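Local coordinates for microcin B17-processing protein McbD (Escherichia coli str. K-12 substr. MG1655, PDB 6GRH) that is required to convert the inactive microcin B17 precursor McbA into the active peptide antibiotic, and belongs to the YcaO family of ATP-dependent cyclodehydratases, at residues L203-R206 against D210-I213; K86-A91 against Q122-V127; T300-N305 against K386-K391; E36-A41 against H63-I68. The protein carries 1 engineered substitution. All blocks are in the same frame, centred on the assembly; numbering follows the deposited sequence.

Contact 1. Residues L203-R206 against D210-I213; sequences LALR and DIRI
Arg206 NE, which donates to the main-chain oxygen of Ser189 while NH2 donates to that of Ile191, passes the tip of Ile211 on its way there. In the conformer given, the arginine comes no nearer to Ile211 than 4.4 Å, NE to CD1, and the methyl meets the planar group obliquely. Arginine fits a partly exposed site of this kind, since its methylene chain can run along apolar neighbours while its end reaches polar atoms beyond them; a second conformer was also modelled, so this side chain is probably not fixed in one pose and its approach to Ile211 is tentative. The apolar heart of the contact is Leu205 against Ile211. Their side chains cross at about a right angle, with Leu205 CB 3.9 Å from Ile211 CG2 and Leu205 CD1 4.1 Å from the same methyl. Ile211 can present CG2 in this way because CG1 takes the place between backbone N and carbonyl carbon (chi1 62°), which puts CG2 trans to that carbonyl carbon. Both residues also rest on Tyr230, while Leu205 meets Leu262 and Tyr266 of helix 251-275 and Phe66 of the neighbouring McbC chain. Branched aliphatic side chains suit this buried ground, whereas Asp210, an exposed residue at the start of the strand, has its CB pointing away from the helix. A three-residue connection brings Arg206 CA and Asp210 CA to 5.2 Å, and the result is helix-on-sheet packing, with helix 196-208 set against strand 210-215 of the mixed sheet.

Contact 2. Residues K86-A91 against Q122-V127; sequences KAFTEA and QEIPAV
The Phe88 ring carries Pro125 over one face, with CD of the proline 4.1 Å above the ring plane and displaced toward the rim, while Ile124 approaches the same ring obliquely. This is helix-on-sheet packing in the YcaO domain: helix 82-95 lies against strand 121-125, which pairs antiparallel with strand 108-115. A single aromatic side chain spans the gap, for the nearest CA atoms, those of Phe88 and Ile124, stand 9.0 Å apart. Phenylalanine suits the place because it is long and flat enough to bridge that distance and has no polar atom to satisfy in a buried setting. The ring atoms nearest the strand are CE1 and CZ: CE1 lies 4.1 Å from Pro125 CD, and CZ comes equally near Ile124 CG2, the methyl branch of the isoleucine rather than its longer arm. Met80 also packs on Phe88, and Leu76 on Pro125, so the helix 76-79 region fills in around the pair. Just before Ile124 the strand's own polar group is kept occupied: Gln122 NE2 donates to Glu123 O at 3.0 Å, a bent bond (135°) whose donor sits well above the carbonyl plane.

Contact 3. Residues T300-N305 against K386-K391; sequences TDLCEN and KVRESK
A salt bridge, with one water bridging the same pair and a second joining the arginine to the helix backbone, ties the C-terminal end of helix 296-304 to the loop near the chain's C terminus, within the YcaO domain. Arg388 spans the gap, its guanidinium reaching Asp301 while the backbones stay well apart. The carboxylate and guanidinium planes are turned 67° against each other, so the pair is one-sided rather than a flat two-pronged bridge. In Asp301, CG trans to the backbone N (chi1 173°) brings OD2 within 3.3 Å of Arg388 NH2. Water 1 completes the link, donating to Asp301 OD1 and accepting from Arg388 NE at 2.8 Å. Arginine suits this site because several N-H groups on one plane can serve different partners: NH1 bonds Trp178 O, and the group also makes a cation-pi contact with Trp178. Asn305, just beyond the helix, folds back so that ND2 donates to Asp301 O at 2.9 Å, nearly straight (165°) and on a lone pair in the carbonyl plane, while its CB lies 3.6 Å from Arg388 NH2. Leu302, beside them, packs on Tyr177, Trp178 and Pro394. At the guanidinium edge, water 2 accepts from Arg388 NH2 at 2.8 Å and donates to Leu302 O at 3.1 Å.

Contact 4. Residues E36-A41 against H63-I68; sequences ERITPA and HFFNEI
Arg37 and Ile38 of the loop meet Asn66 and Phe65 of the last turn of helix 47-66 in opposite chain order, with CA atoms 7.3 Å apart for Arg37 and Asn66 and 7.0 Å for Ile38 and Phe65. The loop backbone changes from helical angles at Arg37 to extended ones at Ile38, and the peptide between them turns its carbonyl to the helix. There Asn66 ND2 donates to Arg37 O at 3.0 Å; the bond is nearly straight at the hydrogen (163°) and lies in the amide plane, but it reaches the oxygen from above the carbonyl plane (42° out of it). Asparagine suits the spot because its short amide can bond the passing main chain without leaving the helix end. Its other atom, OD1, lies 3.4 Å from Ile38 CG2, across a side-chain crossing of about a right angle. The same methyl packs on Phe65 CB at 3.8 Å, so one methyl touches both neighbouring residues of the helix. A beta-branched aliphatic side chain fits this buried niche, which Tyr58 and Arg61 of the same helix also line. The guanidinium of Arg37 leads away, making salt bridges with Asp34 and with Glu204 of the McbB chain, while the carbonyl of Asn66 accepts from Ser202 of McbB. Such a contact, an asparagine amide at a helix C terminus bonding a neighbouring loop, belongs here to the interface between McbD and McbB.

Contacts 2 and 4 are buried, whereas contacts 1 and 3 lie partly open to solvent. Contact 2 is purely apolar across its segments, and so is contact 1, whose arginine bonds outside them; contact 4 adds one amide-to-carbonyl bond, and contact 3 relies on charge and water. All four involve a helix, but each a different one. Contacts 1 and 3 touch directly, Arg212 CG lying 3.5 Å from Cys303 SG, so strand 210-215 and helix 296-304 form one neighbourhood. Contacts 1 and 2 stand on opposite sides of the chain's centre. Neighbours differ too: McbC touches contact 1 and McbB contact 4, while no other chain of the assembly touches the segments of contacts 2 and 3.

Contact 1. Residues L203-R206 against D210-I213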
loop_
_atom_site.group_PDB
_atom_site.type_symbol
_atom_site.label_atom_id
_atom_site.label_comp_id
_atom_site.label_asym_id
_atom_site.label_seq_id
_atom_site.Cartn_x
_atom_site.Cartn_y
_atom_site.Cartn_z
ATOM N N LEU E 203 30.151 -3.395 -28.997
ATOM C CA LEU E 203 30.850 -2.106 -28.876
ATOM C C LEU E 203 31.753 -2.064 -27.620
ATOM O O LEU E 203 32.894 -1.630 -27.678
ATOM C CB LEU E 203 29.849 -0.945 -28.849
ATOM C CG LEU E 203 30.476 0.441 -29.015
ATOM C CD1 LEU E 203 31.188 0.563 -30.345
ATOM C CD2 LEU E 203 29.419 1.531 -28.878
ATOM N N ALA E 204 31.219 -2.519 -26.495
ATOM C CA ALA E 204 31.984 -2.549 -25.252
ATOM C C ALA E 204 33.240 -3.420 -25.393
ATOM O O ALA E 204 34.326 -3.002 -24.981
ATOM C CB ALA E 204 31.114 -3.036 -24.110
ATOM N N LEU E 205 33.094 -4.599 -26.010
ATOM C CA LEU E 205 34.238 -5.506 -26.233
ATOM C C LEU E 205 35.283 -4.886 -27.149
ATOM O O LEU E 205 36.479 -4.970 -26.865
ATOM C CB LEU E 205 33.791 -6.860 -26.789
ATOM C CG LEU E 205 32.893 -7.719 -25.889
ATOM C CD1 LEU E 205 32.442 -8.964 -26.644
ATOM C CD2 LEU E 205 33.609 -8.103 -24.605
ATOM N N ARG E 206 34.822 -4.276 -28.245
ATOM C CA ARG E 206 35.685 -3.535 -29.185
ATOM C C ARG E 206 36.428 -2.376 -28.524
ATOM O O ARG E 206 37.561 -2.088 -28.889
ATOM C CB ARG E 206 34.865 -2.974 -30.354
ATOM C CG ARG E 206 34.419 -3.994 -31.394
ATOM C CD ARG E 206 33.710 -3.315 -32.570
ATOM N NE ARG E 206 32.867 -4.253 -33.306
ATOM C CZ ARG E 206 31.551 -4.138 -33.462
ATOM N NH1 ARG E 206 30.901 -3.099 -32.951
ATOM N NH2 ARG E 206 30.888 -5.068 -34.146
ATOM N N ASP E 210 39.841 -6.615 -28.420
ATOM C CA ASP E 210 39.507 -6.996 -29.807
ATOM C C ASP E 210 38.739 -8.303 -29.868
ATOM O O ASP E 210 38.838 -9.142 -28.945
ATOM C CB ASP E 210 40.769 -7.118 -30.651
ATOM C CG ASP E 210 41.482 -5.799 -30.779
ATOM O OD1 ASP E 210 40.977 -4.912 -31.520
ATOM O OD2 ASP E 210 42.513 -5.631 -30.086
ATOM N N ILE E 211 37.966 -8.460 -30.946
ATOM C CA ILE E 211 37.205 -9.685 -31.165
ATOM C C ILE E 211 37.416 -10.288 -32.545
ATOM O O ILE E 211 37.718 -9.574 -33.514
ATOM C CB ILE E 211 35.694 -9.480 -30.958
ATOM C CG1 ILE E 211 35.142 -8.458 -31.960
ATOM C CG2 ILE E 211 35.411 -9.038 -29.523
ATOM C CD1 ILE E 211 33.637 -8.447 -32.043
ATOM N N ARG E 212 37.218 -11.602 -32.612
ATOM C CA ARG E 212 37.135 -12.336 -33.852
ATOM C C ARG E 212 35.887 -13.215 -33.805
ATOM O O ARG E 212 35.543 -13.768 -32.761
ATOM C CB ARG E 212 38.394 -13.183 -34.066
ATOM C CG ARG E 212 39.721 -12.411 -34.105
ATOM C CD ARG E 212 39.884 -11.444 -35.275
ATOM N NE ARG E 212 40.051 -12.123 -36.568
ATOM C CZ ARG E 212 41.158 -12.751 -36.977
ATOM N NH1 ARG E 212 42.244 -12.790 -36.216
ATOM N NH2 ARG E 212 41.184 -13.343 -38.173
ATOM N N ILE E 213 35.204 -13.323 -34.940
ATOM C CA ILE E 213 33.974 -14.103 -35.061
ATOM C C ILE E 213 34.155 -15.084 -36.222
ATOM O O ILE E 213 34.339 -14.667 -37.347
ATOM C CB ILE E 213 32.768 -13.203 -35.360
ATOM C CG1 ILE E 213 32.652 -12.078 -34.323
ATOM C CG2 ILE E 213 31.487 -14.040 -35.435
ATOM C CD1 ILE E 213 31.568 -11.056 -34.631
#

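Contact 2. Residues K86-A91 against Q122-V127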
loop_
_atom_site.group_PDB
_atom_site.type_symbol
_atom_site.label_atom_id
_atom_site.label_comp_id
_atom_site.label_asym_id
_atom_site.label_seq_id
_atom_site.Cartn_x
_atom_site.Cartn_y
_atom_site.Cartn_z
ATOM N N LYS E 86 28.999 -52.516 -31.096
ATOM C CA LYS E 86 30.355 -52.532 -31.673
ATOM C C LYS E 86 31.013 -51.138 -31.649
ATOM O O LYS E 86 32.193 -51.010 -31.299
ATOM C CB LYS E 86 30.327 -53.091 -33.106
ATOM C CG LYS E 86 31.694 -53.353 -33.729
ATOM N N ALA E 87 30.257 -50.106 -32.022
ATOM C CA ALA E 87 30.756 -48.735 -31.969
ATOM C C ALA E 87 31.095 -48.272 -30.536
ATOM O O ALA E 87 32.084 -47.566 -30.330
ATOM C CB ALA E 87 29.744 -47.783 -32.593
ATOM N N PHE E 88 30.273 -48.648 -29.559
ATOM C CA PHE E 88 30.598 -48.351 -28.157
ATOM C C PHE E 88 31.879 -49.055 -27.742
ATOM O O PHE E 88 32.757 -48.423 -27.140
ATOM C CB PHE E 88 29.449 -48.692 -27.194
ATOM C CG PHE E 88 28.413 -47.601 -27.082
ATOM C CD1 PHE E 88 28.653 -46.477 -26.292
ATOM C CD2 PHE E 88 27.208 -47.688 -27.767
ATOM C CE1 PHE E 88 27.707 -45.448 -26.189
ATOM C CE2 PHE E 88 26.250 -46.667 -27.661
ATOM C CZ PHE E 88 26.503 -45.554 -26.868
ATOM N N THR E 89 31.991 -50.343 -28.087
ATOM C CA THR E 89 33.194 -51.133 -27.789
ATOM C C THR E 89 34.446 -50.458 -28.331
ATOM O O THR E 89 35.439 -50.375 -27.636
ATOM C CB THR E 89 33.115 -52.554 -28.380
ATOM O OG1 THR E 89 31.904 -53.189 -27.942
ATOM C CG2 THR E 89 34.311 -53.389 -27.948
ATOM N N GLU E 90 34.383 -49.974 -29.572
ATOM C CA GLU E 90 35.518 -49.279 -30.191
ATOM C C GLU E 90 35.792 -47.916 -29.537
ATOM O O GLU E 90 36.950 -47.506 -29.454
ATOM C CB GLU E 90 35.328 -49.155 -31.715
ATOM C CG GLU E 90 35.355 -50.502 -32.469
ATOM C CD GLU E 90 36.502 -51.416 -32.059
ATOM O OE1 GLU E 90 37.664 -51.095 -32.376
ATOM O OE2 GLU E 90 36.268 -52.468 -31.411
ATOM N N ALA E 91 34.750 -47.237 -29.049
ATOM C CA ALA E 91 34.944 -46.027 -28.243
ATOM C C ALA E 91 35.628 -46.357 -26.913
ATOM O O ALA E 91 36.667 -45.786 -26.599
ATOM C CB ALA E 91 33.623 -45.299 -27.998
ATOM N N GLN E 122 16.228 -48.662 -26.834
ATOM C CA GLN E 122 17.339 -49.466 -26.334
ATOM C C GLN E 122 17.837 -48.891 -25.002
ATOM O O GLN E 122 17.153 -48.082 -24.374
ATOM C CB GLN E 122 18.454 -49.515 -27.385
ATOM C CG GLN E 122 19.072 -48.179 -27.703
ATOM C CD GLN E 122 20.372 -48.332 -28.454
ATOM O OE1 GLN E 122 20.371 -48.657 -29.635
ATOM N NE2 GLN E 122 21.496 -48.108 -27.767
ATOM N N GLU E 123 19.003 -49.336 -24.562
ATOM C CA GLU E 123 19.703 -48.715 -23.469
ATOM C C GLU E 123 21.124 -48.364 -23.876
ATOM O O GLU E 123 21.671 -48.909 -24.840
ATOM C CB GLU E 123 19.682 -49.631 -22.243
ATOM C CG GLU E 123 18.313 -49.739 -21.603
ATOM C CD GLU E 123 18.195 -50.874 -20.615
ATOM O OE1 GLU E 123 18.571 -52.012 -20.951
ATOM O OE2 GLU E 123 17.703 -50.634 -19.497
ATOM N N ILE E 124 21.703 -47.427 -23.144
ATOM C CA ILE E 124 23.092 -47.067 -23.310
ATOM C C ILE E 124 23.745 -47.070 -21.927
ATOM O O ILE E 124 23.031 -47.114 -20.908
ATOM C CB ILE E 124 23.254 -45.722 -24.041
ATOM C CG1 ILE E 124 22.582 -44.578 -23.277
ATOM C CG2 ILE E 124 22.688 -45.828 -25.461
ATOM C CD1 ILE E 124 22.810 -43.228 -23.929
ATOM N N PRO E 125 25.097 -47.069 -21.879
ATOM C CA PRO E 125 25.755 -47.087 -20.576
ATOM C C PRO E 125 25.504 -45.839 -19.768
ATOM O O PRO E 125 25.709 -44.728 -20.258
ATOM C CB PRO E 125 27.237 -47.205 -20.929
ATOM C CG PRO E 125 27.228 -47.945 -22.210
ATOM C CD PRO E 125 26.071 -47.346 -22.958
ATOM N N ALA E 126 25.078 -46.048 -18.527
ATOM C CA ALA E 126 24.804 -44.969 -17.596
ATOM C C ALA E 126 26.050 -44.148 -17.265
ATOM O O ALA E 126 25.938 -42.928 -17.004
ATOM C CB ALA E 126 24.200 -45.531 -16.317
ATOM N N VAL E 127 27.223 -44.791 -17.296
ATOM C CA VAL E 127 28.485 -44.119 -16.973
ATOM C C VAL E 127 28.776 -42.886 -17.864
ATOM O O VAL E 127 29.472 -41.955 -17.450
ATOM C CB VAL E 127 29.656 -45.110 -17.019
ATOM C CG1 VAL E 127 30.016 -45.483 -18.462
ATOM C CG2 VAL E 127 30.861 -44.568 -16.253
#

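Contact 3. Residues T300-N305 against K386-K391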
loop_
_atom_site.group_PDB
_atom_site.type_symbol
_atom_site.label_atom_id
_atom_site.label_comp_id
_atom_site.label_asym_id
_atom_site.label_seq_id
_atom_site.Cartn_x
_atom_site.Cartn_y
_atom_site.Cartn_z
ATOM N N THR E 300 45.388 -15.148 -28.971
ATOM C CA THR E 300 46.341 -15.186 -30.092
ATOM C C THR E 300 46.576 -16.599 -30.609
ATOM O O THR E 300 46.569 -16.805 -31.814
ATOM C CB THR E 300 47.704 -14.585 -29.727
ATOM O OG1 THR E 300 48.184 -15.203 -28.534
ATOM C CG2 THR E 300 47.588 -13.083 -29.514
ATOM N N ASP E 301 46.788 -17.558 -29.709
ATOM C CA ASP E 301 46.950 -18.957 -30.112
ATOM C C ASP E 301 45.791 -19.479 -30.989
ATOM O O ASP E 301 46.033 -20.184 -31.985
ATOM C CB ASP E 301 47.114 -19.868 -28.905
ATOM C CG ASP E 301 47.113 -21.331 -29.288
ATOM O OD1 ASP E 301 48.099 -21.803 -29.905
ATOM O OD2 ASP E 301 46.097 -21.994 -29.012
ATOM N N LEU E 302 44.550 -19.140 -30.634
ATOM C CA LEU E 302 43.412 -19.526 -31.479
ATOM C C LEU E 302 43.413 -18.800 -32.835
ATOM O O LEU E 302 43.343 -19.450 -33.881
ATOM C CB LEU E 302 42.066 -19.338 -30.748
ATOM C CG LEU E 302 41.749 -20.400 -29.692
ATOM C CD1 LEU E 302 40.524 -20.002 -28.896
ATOM C CD2 LEU E 302 41.533 -21.770 -30.314
ATOM N N CYS E 303 43.540 -17.475 -32.808
ATOM C CA CYS E 303 43.377 -16.646 -34.010
ATOM C C CYS E 303 44.488 -16.850 -35.036
ATOM O O CYS E 303 44.207 -16.955 -36.228
ATOM C CB CYS E 303 43.308 -15.163 -33.657
ATOM S SG CYS E 303 41.893 -14.727 -32.654
ATOM N N GLU E 304 45.733 -16.896 -34.569
ATOM C CA GLU E 304 46.882 -17.092 -35.445
ATOM C C GLU E 304 46.963 -18.501 -36.077
ATOM O O GLU E 304 47.624 -18.671 -37.104
ATOM C CB GLU E 304 48.176 -16.782 -34.681
ATOM C CG GLU E 304 48.325 -15.333 -34.222
ATOM C CD GLU E 304 49.669 -15.083 -33.552
ATOM O OE1 GLU E 304 50.643 -15.791 -33.898
ATOM O OE2 GLU E 304 49.761 -14.185 -32.692
ATOM N N ASN E 305 46.310 -19.496 -35.469
ATOM C CA ASN E 305 46.244 -20.859 -36.024
ATOM C C ASN E 305 44.932 -21.188 -36.750
ATOM O O ASN E 305 44.715 -22.347 -37.123
ATOM C CB ASN E 305 46.509 -21.888 -34.921
ATOM C CG ASN E 305 47.967 -21.939 -34.528
ATOM O OD1 ASN E 305 48.780 -22.588 -35.210
ATOM N ND2 ASN E 305 48.317 -21.239 -33.451
ATOM N N LYS E 386 49.110 -31.656 -33.543
ATOM C CA LYS E 386 49.497 -32.684 -32.569
ATOM C C LYS E 386 49.330 -32.283 -31.099
ATOM O O LYS E 386 48.710 -33.017 -30.332
ATOM C CB LYS E 386 50.947 -33.156 -32.802
ATOM C CG LYS E 386 51.372 -34.366 -31.965
ATOM C CD LYS E 386 50.317 -35.475 -31.965
ATOM C CE LYS E 386 50.903 -36.861 -31.720
ATOM N NZ LYS E 386 49.825 -37.898 -31.657
ATOM N N VAL E 387 49.900 -31.144 -30.710
ATOM C CA VAL E 387 49.740 -30.625 -29.338
ATOM C C VAL E 387 48.285 -30.435 -28.904
ATOM O O VAL E 387 47.957 -30.669 -27.734
ATOM C CB VAL E 387 50.520 -29.301 -29.076
ATOM C CG1 VAL E 387 52.003 -29.586 -28.877
ATOM C CG2 VAL E 387 50.296 -28.270 -30.181
ATOM N N ARG E 388 47.410 -30.052 -29.837
ATOM C CA ARG E 388 45.995 -29.861 -29.516
ATOM C C ARG E 388 45.322 -31.191 -29.141
ATOM O O ARG E 388 44.347 -31.182 -28.386
ATOM C CB ARG E 388 45.222 -29.212 -30.674
ATOM C CG ARG E 388 45.755 -27.874 -31.179
ATOM C CD ARG E 388 45.199 -26.725 -30.399
ATOM N NE ARG E 388 45.564 -25.386 -30.865
ATOM C CZ ARG E 388 44.842 -24.605 -31.669
ATOM N NH1 ARG E 388 43.714 -25.024 -32.241
ATOM N NH2 ARG E 388 45.278 -23.385 -31.934
ATOM N N GLU E 389 45.824 -32.322 -29.649
ATOM C CA GLU E 389 45.222 -33.639 -29.354
ATOM C C GLU E 389 45.365 -34.086 -27.890
ATOM O O GLU E 389 44.624 -34.963 -27.447
ATOM C CB GLU E 389 45.792 -34.733 -30.262
ATOM C CG GLU E 389 45.466 -34.561 -31.738
ATOM C CD GLU E 389 46.127 -35.613 -32.616
ATOM O OE1 GLU E 389 47.310 -35.945 -32.385
ATOM O OE2 GLU E 389 45.473 -36.102 -33.555
ATOM N N SER E 390 46.307 -33.485 -27.160
ATOM C CA SER E 390 46.519 -33.750 -25.740
ATOM C C SER E 390 46.147 -32.585 -24.799
ATOM O O SER E 390 46.390 -32.686 -23.612
ATOM C CB SER E 390 47.993 -34.094 -25.527
ATOM O OG SER E 390 48.821 -32.981 -25.868
ATOM N N LYS E 391 45.561 -31.502 -25.314
ATOM C CA LYS E 391 45.275 -30.305 -24.521
ATOM C C LYS E 391 43.789 -30.010 -24.562
ATOM O O LYS E 391 43.178 -30.052 -25.628
ATOM C CB LYS E 391 45.989 -29.092 -25.099
ATOM C CG LYS E 391 47.366 -28.785 -24.549
ATOM C CD LYS E 391 47.816 -27.385 -24.984
ATOM C CE LYS E 391 47.018 -26.281 -24.286
ATOM N NZ LYS E 391 47.582 -24.911 -24.483
HETATM O O HOH W 1 48.215 -24.651 -30.348
HETATM O O HOH W 2 43.164 -22.509 -33.592
#

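Contact 4. Residues E36-A41 against H63-I68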
loop_
_atom_site.group_PDB
_atom_site.type_symbol
_atom_site.label_atom_id
_atom_site.label_comp_id
_atom_site.label_asym_id
_atom_site.label_seq_id
_atom_site.Cartn_x
_atom_site.Cartn_y
_atom_site.Cartn_z
ATOM N N GLU E 36 26.673 -26.386 -2.799
ATOM C CA GLU E 36 27.567 -27.052 -3.725
ATOM C C GLU E 36 26.965 -28.366 -4.180
ATOM O O GLU E 36 27.686 -29.294 -4.589
ATOM C CB GLU E 36 28.932 -27.217 -3.073
ATOM C CG GLU E 36 29.539 -25.876 -2.685
ATOM C CD GLU E 36 30.913 -25.989 -2.049
ATOM O OE1 GLU E 36 31.186 -26.895 -1.236
ATOM O OE2 GLU E 36 31.743 -25.134 -2.372
ATOM N N ARG E 37 25.627 -28.426 -4.183
ATOM C CA ARG E 37 24.941 -29.558 -4.770
ATOM C C ARG E 37 25.280 -29.622 -6.269
ATOM O O ARG E 37 25.578 -30.696 -6.778
ATOM C CB ARG E 37 23.443 -29.457 -4.549
ATOM C CG ARG E 37 23.022 -29.638 -3.109
ATOM C CD ARG E 37 21.732 -28.866 -2.807
ATOM N NE ARG E 37 21.217 -29.185 -1.478
ATOM C CZ ARG E 37 20.139 -28.625 -0.932
ATOM N NH1 ARG E 37 19.450 -27.682 -1.595
ATOM N NH2 ARG E 37 19.754 -28.987 0.290
ATOM N N ILE E 38 25.231 -28.459 -6.921
ATOM C CA ILE E 38 25.750 -28.207 -8.289
ATOM C C ILE E 38 26.433 -26.846 -8.270
ATOM O O ILE E 38 26.270 -26.092 -7.306
ATOM C CB ILE E 38 24.648 -28.212 -9.355
ATOM C CG1 ILE E 38 23.533 -27.219 -9.009
ATOM C CG2 ILE E 38 24.074 -29.609 -9.517
ATOM C CD1 ILE E 38 22.547 -26.965 -10.130
ATOM N N THR E 39 27.183 -26.499 -9.305
ATOM C CA THR E 39 27.713 -25.135 -9.381
ATOM C C THR E 39 26.543 -24.217 -9.811
ATOM O O THR E 39 25.595 -24.688 -10.416
ATOM C CB THR E 39 28.864 -25.013 -10.381
ATOM O OG1 THR E 39 28.400 -25.415 -11.668
ATOM C CG2 THR E 39 30.052 -25.878 -9.968
ATOM N N PRO E 40 26.597 -22.923 -9.479
ATOM C CA PRO E 40 25.442 -22.046 -9.754
ATOM C C PRO E 40 25.002 -22.064 -11.232
ATOM O O PRO E 40 25.832 -22.114 -12.125
ATOM C CB PRO E 40 25.956 -20.657 -9.377
ATOM C CG PRO E 40 27.075 -20.890 -8.450
ATOM C CD PRO E 40 27.670 -22.224 -8.753
ATOM N N ALA E 41 23.711 -22.072 -11.476
ATOM C CA ALA E 41 23.177 -22.138 -12.823
ATOM C C ALA E 41 22.730 -20.755 -13.256
ATOM O O ALA E 41 22.023 -20.065 -12.503
ATOM C CB ALA E 41 22.000 -23.094 -12.838
ATOM N N HIS E 63 19.638 -32.693 -12.618
ATOM C CA HIS E 63 19.318 -34.031 -13.078
ATOM C C HIS E 63 20.576 -34.912 -13.323
ATOM O O HIS E 63 20.701 -36.023 -12.783
ATOM C CB HIS E 63 18.496 -33.976 -14.358
ATOM C CG HIS E 63 18.114 -35.329 -14.861
ATOM N ND1 HIS E 63 17.096 -36.070 -14.297
ATOM C CD2 HIS E 63 18.609 -36.071 -15.881
ATOM C CE1 HIS E 63 16.970 -37.205 -14.965
ATOM N NE2 HIS E 63 17.875 -37.231 -15.932
ATOM N N PHE E 64 21.476 -34.394 -14.149
ATOM C CA PHE E 64 22.664 -35.141 -14.591
ATOM C C PHE E 64 23.703 -35.288 -13.482
ATOM O O PHE E 64 24.320 -36.355 -13.367
ATOM C CB PHE E 64 23.245 -34.537 -15.872
ATOM C CG PHE E 64 22.361 -34.742 -17.060
ATOM C CD1 PHE E 64 22.317 -35.987 -17.687
ATOM C CD2 PHE E 64 21.554 -33.724 -17.554
ATOM C CE1 PHE E 64 21.495 -36.196 -18.787
ATOM C CE2 PHE E 64 20.729 -33.937 -18.648
ATOM C CZ PHE E 64 20.693 -35.177 -19.254
ATOM N N PHE E 65 23.841 -34.276 -12.629
ATOM C CA PHE E 65 24.793 -34.330 -11.490
ATOM C C PHE E 65 24.281 -35.057 -10.245
ATOM O O PHE E 65 25.064 -35.691 -9.521
ATOM C CB PHE E 65 25.252 -32.914 -11.083
ATOM C CG PHE E 65 26.325 -32.339 -11.959
ATOM C CD1 PHE E 65 26.021 -31.758 -13.190
ATOM C CD2 PHE E 65 27.651 -32.375 -11.549
ATOM C CE1 PHE E 65 27.015 -31.235 -13.989
ATOM C CE2 PHE E 65 28.659 -31.871 -12.365
ATOM C CZ PHE E 65 28.345 -31.307 -13.576
ATOM N N ASN E 66 22.987 -34.969 -9.960
ATOM C CA ASN E 66 22.510 -35.328 -8.609
ATOM C C ASN E 66 21.443 -36.385 -8.568
ATOM O O ASN E 66 21.144 -36.860 -7.453
ATOM C CB ASN E 66 21.875 -34.137 -7.895
ATOM C CG ASN E 66 22.800 -32.964 -7.693
ATOM O OD1 ASN E 66 22.305 -31.841 -7.606
ATOM N ND2 ASN E 66 24.104 -33.185 -7.602
ATOM N N GLU E 67 20.818 -36.709 -9.699
ATOM C CA GLU E 67 19.505 -37.381 -9.661
ATOM C C GLU E 67 19.302 -38.636 -10.512
ATOM O O GLU E 67 18.188 -39.191 -10.478
ATOM C CB GLU E 67 18.416 -36.378 -10.011
ATOM C CG GLU E 67 18.227 -35.277 -8.982
ATOM C CD GLU E 67 17.107 -34.314 -9.361
ATOM O OE1 GLU E 67 16.669 -34.281 -10.545
ATOM O OE2 GLU E 67 16.657 -33.542 -8.484
ATOM N N ILE E 68 20.334 -39.118 -11.213
ATOM C CA ILE E 68 20.154 -40.278 -12.083
ATOM C C ILE E 68 20.132 -41.559 -11.241
ATOM O O ILE E 68 21.015 -41.758 -10.403
ATOM C CB ILE E 68 21.278 -40.450 -13.132
ATOM C CG1 ILE E 68 21.582 -39.154 -13.907
ATOM C CG2 ILE E 68 20.940 -41.600 -14.095
ATOM C CD1 ILE E 68 20.715 -38.887 -15.110
#